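Local coordinates for protein VP24 (White spot syndrome virus, PDB 5HLJ) that is a major envelope protein of the virus, probably anchored in the viral membrane by a transmembrane helix, with a beta-rich soluble part seen as three chains in its crystal assembly, at residues Y94-N99 with N140-L145; I105-V110 with T135-N140. One frame throughout, in Å; residues are numbered along the deposited sequence.

Contact 1 of 2, residues Y94-N99 with N140-L145; sequences YARVYN and NRINTL
The Tyr94 ring carries the methyl CG2 of Thr144 over one face, offset toward the rim. This is a CH-pi contact, with CG2 4.3 Å from the ring centroid. The Arg96 guanidinium meets the same threonine at its edge. Arg96 NH1 donates to Thr144 OG1 at 3.0 Å, almost in the guanidinium plane, but the bond is bent (137°). Over one face of this group lies Ile142 CG2, 3.6 Å from Arg96 NH2. The Arg96 chain is bent at chi2 (-77°) and chi3 (-69°), which folds it back across the neighbouring strand. The Tyr98 ring turns an edge to the Arg141 backbone, with CD1 3.4 Å from Arg141 O. A water bridges Tyr98 OH and Asn140 O.

Beneath these groups strands 90-99 and 141-151 pair antiparallel. Ala95 with Leu145 and Val97 with Asn143 are hydrogen-bonded pairs. Val97 O accepts twice from Asn143: from its backbone N at 2.8 Å, above the carbonyl plane, and from ND2 at 3.2 Å. Asn143 OD1 accepts a hydrogen bond from Lys138 N. On the face of Val97 and Leu145, Val97 CG2 packs on Leu145 CB at 4.0 Å. Strand 68-72 flanks strand 90-99 on its other edge.

The two faces differ in chemistry. Ala95, Val97 and Leu145 are buried on one, beside two polar residues, Asn99 and Asn143. Asn99 OD1 bonds Thr101 OG1; Val97 O and Lys138 N hold the Asn143 amide. The other face is partly exposed. The Asp58 salt bridge at Arg96 NH2 and the NH1 bond to Thr144 OG1 would together fix how the guanidinium is turned.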
loop_
_atom_site.group_PDB
_atom_site.type_symbol
_atom_site.label_atom_id
_atom_site.label_comp_id
_atom_site.label_asym_id
_atom_site.label_seq_id
_atom_site.Cartn_x
_atom_site.Cartn_y
_atom_site.Cartn_z
ATOM N N TYR A 94 19.320 0.271 5.498
ATOM C CA TYR A 94 20.287 1.076 4.770
ATOM C C TYR A 94 20.849 0.196 3.666
ATOM O O TYR A 94 21.718 -0.657 3.911
ATOM C CB TYR A 94 21.398 1.606 5.696
ATOM C CG TYR A 94 22.312 2.619 5.031
ATOM C CD1 TYR A 94 22.178 3.983 5.274
ATOM C CD2 TYR A 94 23.305 2.206 4.146
ATOM C CE1 TYR A 94 23.023 4.909 4.646
ATOM C CE2 TYR A 94 24.135 3.108 3.517
ATOM C CZ TYR A 94 24.000 4.458 3.764
ATOM O OH TYR A 94 24.849 5.336 3.111
ATOM N N ALA A 95 20.340 0.384 2.450
ATOM C CA ALA A 95 20.664 -0.531 1.368
ATOM C C ALA A 95 21.437 0.146 0.250
ATOM O O ALA A 95 21.259 1.334 -0.013
ATOM C CB ALA A 95 19.393 -1.163 0.811
ATOM N N ARG A 96 22.293 -0.635 -0.405
ATOM C CA ARG A 96 22.995 -0.188 -1.594
ATOM C C ARG A 96 22.429 -0.982 -2.757
ATOM O O ARG A 96 22.348 -2.215 -2.706
ATOM C CB ARG A 96 24.516 -0.381 -1.455
ATOM C CG ARG A 96 25.139 0.345 -0.243
ATOM C CD ARG A 96 25.304 1.847 -0.487
ATOM N NE ARG A 96 26.335 2.120 -1.498
ATOM C CZ ARG A 96 26.438 3.262 -2.172
ATOM N NH1 ARG A 96 25.570 4.242 -1.950
ATOM N NH2 ARG A 96 27.392 3.422 -3.083
ATOM N N VAL A 97 22.004 -0.279 -3.795
ATOM C CA VAL A 97 21.294 -0.909 -4.888
ATOM C C VAL A 97 21.939 -0.555 -6.211
ATOM O O VAL A 97 21.973 0.609 -6.608
ATOM C CB VAL A 97 19.794 -0.501 -4.920
ATOM C CG1 VAL A 97 19.059 -1.207 -6.063
ATOM C CG2 VAL A 97 19.123 -0.818 -3.603
ATOM N N TYR A 98 22.435 -1.582 -6.898
ATOM C CA TYR A 98 23.015 -1.406 -8.212
ATOM C C TYR A 98 21.950 -1.593 -9.284
ATOM O O TYR A 98 21.412 -2.684 -9.452
ATOM C CB TYR A 98 24.177 -2.384 -8.424
ATOM C CG TYR A 98 24.919 -2.198 -9.728
ATOM C CD1 TYR A 98 25.183 -0.924 -10.221
ATOM C CD2 TYR A 98 25.391 -3.294 -10.449
ATOM C CE1 TYR A 98 25.863 -0.742 -11.407
ATOM C CE2 TYR A 98 26.083 -3.121 -11.643
ATOM C CZ TYR A 98 26.316 -1.847 -12.115
ATOM O OH TYR A 98 27.003 -1.660 -13.299
ATOM N N ASN A 99 21.652 -0.515 -9.998
ATOM C CA ASN A 99 20.731 -0.545 -11.117
ATOM C C ASN A 99 21.505 -0.692 -12.417
ATOM O O ASN A 99 22.058 0.284 -12.953
ATOM C CB ASN A 99 19.860 0.719 -11.150
ATOM C CG ASN A 99 18.934 0.767 -12.367
ATOM O OD1 ASN A 99 18.747 -0.235 -13.063
ATOM N ND2 ASN A 99 18.349 1.939 -12.624
ATOM N N ASN A 140 23.297 2.514 -14.002
ATOM C CA ASN A 140 24.757 2.431 -14.002
ATOM C C ASN A 140 25.349 3.036 -12.757
ATOM O O ASN A 140 26.505 3.463 -12.749
ATOM C CB ASN A 140 25.357 3.107 -15.238
ATOM C CG ASN A 140 25.082 2.331 -16.500
ATOM O OD1 ASN A 140 24.467 2.840 -17.439
ATOM N ND2 ASN A 140 25.517 1.072 -16.519
ATOM N N ARG A 141 24.553 3.070 -11.697
ATOM C CA ARG A 141 25.014 3.655 -10.464
ATOM C C ARG A 141 24.609 2.782 -9.298
ATOM O O ARG A 141 23.628 2.037 -9.377
ATOM C CB ARG A 141 24.463 5.073 -10.313
ATOM C CG ARG A 141 25.328 5.959 -9.443
ATOM C CD ARG A 141 24.723 7.335 -9.283
ATOM N NE ARG A 141 24.592 8.039 -10.562
ATOM C CZ ARG A 141 24.044 9.247 -10.682
ATOM N NH1 ARG A 141 23.595 9.871 -9.593
ATOM N NH2 ARG A 141 23.952 9.827 -11.879
ATOM N N ILE A 142 25.398 2.833 -8.231
ATOM C CA ILE A 142 24.986 2.244 -6.974
ATOM C C ILE A 142 24.292 3.340 -6.164
ATOM O O ILE A 142 24.827 4.436 -5.993
ATOM C CB ILE A 142 26.174 1.652 -6.210
ATOM C CG1 ILE A 142 26.992 0.756 -7.149
ATOM C CG2 ILE A 142 25.705 0.855 -5.003
ATOM C CD1 ILE A 142 28.159 0.082 -6.480
ATOM N N ASN A 143 23.088 3.044 -5.691
ATOM C CA ASN A 143 22.245 4.036 -5.039
ATOM C C ASN A 143 21.956 3.669 -3.596
ATOM O O ASN A 143 21.834 2.491 -3.260
ATOM C CB ASN A 143 20.918 4.182 -5.777
ATOM C CG ASN A 143 21.088 4.420 -7.261
ATOM O OD1 ASN A 143 21.060 5.567 -7.723
ATOM N ND2 ASN A 143 21.239 3.332 -8.028
ATOM N N THR A 144 21.824 4.673 -2.744
ATOM C CA THR A 144 21.369 4.418 -1.391
ATOM C C THR A 144 19.839 4.350 -1.365
ATOM O O THR A 144 19.153 5.171 -1.983
ATOM C CB THR A 144 21.907 5.489 -0.425
ATOM O OG1 THR A 144 23.326 5.343 -0.350
ATOM C CG2 THR A 144 21.333 5.308 0.979
ATOM N N LEU A 145 19.318 3.330 -0.693
ATOM C CA LEU A 145 17.875 3.159 -0.532
ATOM C C LEU A 145 17.582 2.895 0.927
ATOM O O LEU A 145 18.182 2.004 1.524
ATOM C CB LEU A 145 17.349 2.011 -1.400
ATOM C CG LEU A 145 15.861 1.637 -1.307
ATOM C CD1 LEU A 145 14.984 2.766 -1.773
ATOM C CD2 LEU A 145 15.546 0.378 -2.149
HETATM O O HOH W 1 27.939 0.914 -13.877
#

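Contact 2 of 2, residues I105-V110 with T135-N140; sequences ITVDSV and TVLKKN
A short antiparallel beta ladder pairs Ile105-Val107 with Thr135-Leu137, at one end of the large mixed sheet as counted within the chain. Ile105 with Leu137 and Val107 with Thr135 are the hydrogen-bonded pairs. Thr106 and Val136 form the non-hydrogen-bonded pair between them. Four backbone bonds close the ladder. Leu137 N gives to Ile105 O at 2.6 Å, and Ile105 N returns a bond to Leu137 O at 3.1 Å. Val107 N reaches Thr135 O at 2.8 Å, while Thr135 N reaches Val107 O at 3.2 Å.

The side chains of Ile105, Val107, Thr135 and Leu137 share one face. Leu137 CD1 sits 3.7 Å from Val107 CG2 and 4.3 Å from Ile105 CG2. A chi1 of -48° puts Leu137 CG beside its backbone N. The Leu137 and Val107 side chains cross obliquely. Thr135 OG1 bonds Lys133 O, next to its own strand. On the other face, Val136 CG2 comes within 4.0 Å of Thr106 OG1. That hydroxyl is hydrogen-bonded to Gly171 O.

The pairing ends at Val107 and Thr135; strand 105-114 runs on. The Asp108 side chain turns to other partners. Its OD2 bonds Ser169 OG, and its OD1 makes a weak hydrogen bond with Asn22 of the second subunit. Strand 161-170 lines the other edge of strand 105-114, where Phe168 packs on Ile105 and Val107. Strand 135-137 lies next to strands 90-99 and 141-151 through its side chains: Leu137 touches Val97 and Asn143, and Thr135 touches Leu145.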
loop_
_atom_site.group_PDB
_atom_site.type_symbol
_atom_site.label_atom_id
_atom_site.label_comp_id
_atom_site.label_asym_id
_atom_site.label_seq_id
_atom_site.Cartn_x
_atom_site.Cartn_y
_atom_site.Cartn_z
ATOM N N ILE A 105 15.053 3.929 -12.440
ATOM C CA ILE A 105 13.916 3.312 -11.767
ATOM C C ILE A 105 13.548 4.125 -10.539
ATOM O O ILE A 105 14.431 4.518 -9.782
ATOM C CB ILE A 105 14.235 1.882 -11.325
ATOM C CG1 ILE A 105 14.545 1.006 -12.538
ATOM C CG2 ILE A 105 13.101 1.320 -10.486
ATOM C CD1 ILE A 105 15.099 -0.329 -12.159
ATOM N N THR A 106 12.262 4.392 -10.336
ATOM C CA THR A 106 11.831 5.007 -9.086
ATOM C C THR A 106 11.235 3.936 -8.168
ATOM O O THR A 106 10.411 3.114 -8.594
ATOM C CB THR A 106 10.797 6.154 -9.303
ATOM O OG1 THR A 106 11.353 7.161 -10.164
ATOM C CG2 THR A 106 10.419 6.816 -7.960
ATOM N N VAL A 107 11.683 3.911 -6.921
ATOM C CA VAL A 107 10.986 3.129 -5.914
ATOM C C VAL A 107 9.903 4.027 -5.314
ATOM O O VAL A 107 10.205 4.971 -4.597
ATOM C CB VAL A 107 11.946 2.588 -4.833
ATOM C CG1 VAL A 107 11.208 1.654 -3.873
ATOM C CG2 VAL A 107 13.091 1.835 -5.496
ATOM N N ASP A 108 8.647 3.728 -5.651
ATOM C CA ASP A 108 7.499 4.587 -5.347
ATOM C C ASP A 108 7.030 4.496 -3.921
ATOM O O ASP A 108 6.642 5.498 -3.319
ATOM C CB ASP A 108 6.316 4.222 -6.238
ATOM C CG ASP A 108 6.505 4.648 -7.646
ATOM O OD1 ASP A 108 6.847 5.831 -7.866
ATOM O OD2 ASP A 108 6.317 3.792 -8.535
ATOM N N SER A 109 7.021 3.277 -3.395
ATOM C CA SER A 109 6.433 3.037 -2.091
ATOM C C SER A 109 6.911 1.728 -1.544
ATOM O O SER A 109 7.414 0.880 -2.279
ATOM C CB SER A 109 4.901 3.049 -2.172
ATOM O OG SER A 109 4.442 2.151 -3.162
ATOM N N VAL A 110 6.792 1.568 -0.239
ATOM C CA VAL A 110 7.090 0.288 0.365
ATOM C C VAL A 110 5.992 -0.054 1.351
ATOM O O VAL A 110 5.287 0.826 1.832
ATOM C CB VAL A 110 8.460 0.274 1.092
ATOM C CG1 VAL A 110 9.555 0.813 0.195
ATOM C CG2 VAL A 110 8.393 1.062 2.365
ATOM N N THR A 135 12.396 7.204 -4.017
ATOM C CA THR A 135 13.829 7.220 -4.262
ATOM C C THR A 135 14.157 6.779 -5.671
ATOM O O THR A 135 13.747 5.689 -6.088
ATOM C CB THR A 135 14.567 6.275 -3.308
ATOM O OG1 THR A 135 14.324 6.663 -1.950
ATOM C CG2 THR A 135 16.071 6.272 -3.615
ATOM N N VAL A 136 14.903 7.608 -6.400
ATOM C CA VAL A 136 15.324 7.256 -7.748
ATOM C C VAL A 136 16.572 6.364 -7.721
ATOM O O VAL A 136 17.567 6.673 -7.061
ATOM C CB VAL A 136 15.609 8.507 -8.606
ATOM C CG1 VAL A 136 16.105 8.095 -10.001
ATOM C CG2 VAL A 136 14.365 9.360 -8.722
ATOM N N LEU A 137 16.505 5.233 -8.414
ATOM C CA LEU A 137 17.695 4.419 -8.616
ATOM C C LEU A 137 18.269 4.771 -9.999
ATOM O O LEU A 137 17.758 4.336 -11.033
ATOM C CB LEU A 137 17.374 2.925 -8.499
ATOM C CG LEU A 137 16.534 2.480 -7.288
ATOM C CD1 LEU A 137 16.104 1.000 -7.400
ATOM C CD2 LEU A 137 17.270 2.700 -5.989
ATOM N N LYS A 138 19.300 5.603 -10.013
ATOM C CA LYS A 138 19.928 6.003 -11.269
ATOM C C LYS A 138 20.595 4.783 -11.918
ATOM O O LYS A 138 21.190 3.953 -11.227
ATOM C CB LYS A 138 20.947 7.116 -11.022
ATOM C CG LYS A 138 20.364 8.358 -10.377
ATOM C CD LYS A 138 19.408 9.052 -11.317
ATOM C CE LYS A 138 20.160 9.688 -12.482
ATOM N NZ LYS A 138 19.267 10.516 -13.335
ATOM N N LYS A 139 20.465 4.655 -13.230
ATOM C CA LYS A 139 21.086 3.530 -13.923
ATOM C C LYS A 139 22.618 3.662 -14.020
ATOM O O LYS A 139 23.150 4.764 -14.105
ATOM C CB LYS A 139 20.485 3.370 -15.312
ATOM C CG LYS A 139 20.782 4.502 -16.266
ATOM C CD LYS A 139 20.270 4.138 -17.654
ATOM C CE LYS A 139 20.684 5.179 -18.676
ATOM N NZ LYS A 139 20.395 6.553 -18.200
ATOM N N ASN A 140 23.297 2.514 -14.002
ATOM C CA ASN A 140 24.757 2.431 -14.002
ATOM C C ASN A 140 25.349 3.036 -12.757
ATOM O O ASN A 140 26.505 3.463 -12.749
ATOM C CB ASN A 140 25.357 3.107 -15.238
ATOM C CG ASN A 140 25.082 2.331 -16.500
ATOM O OD1 ASN A 140 24.467 2.840 -17.439
ATOM N ND2 ASN A 140 25.517 1.072 -16.519
#

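How the contacts relate
Contact 2 is nested along the chain inside the loop closed by contact 1, and their centres are about 9 Å apart. Both are antiparallel pairings of one sheet. Contact 2 includes the outermost strand 135-137, contact 1 the second and third strands from the other end; side chains bring the two together. Contact 1 is longer: one face is largely buried, the other partly exposed and mixed, with aromatic, charged and aliphatic groups. Contact 2 is smaller and more buried, and its direct cross-strand bonds are all backbone ones. The two share Asn140, in the turn from strand 135-137 to strand 141-151. Asn99 and Asn143 tie them, Asn99 by a probable hydrogen bond from ND2 to Leu137 O.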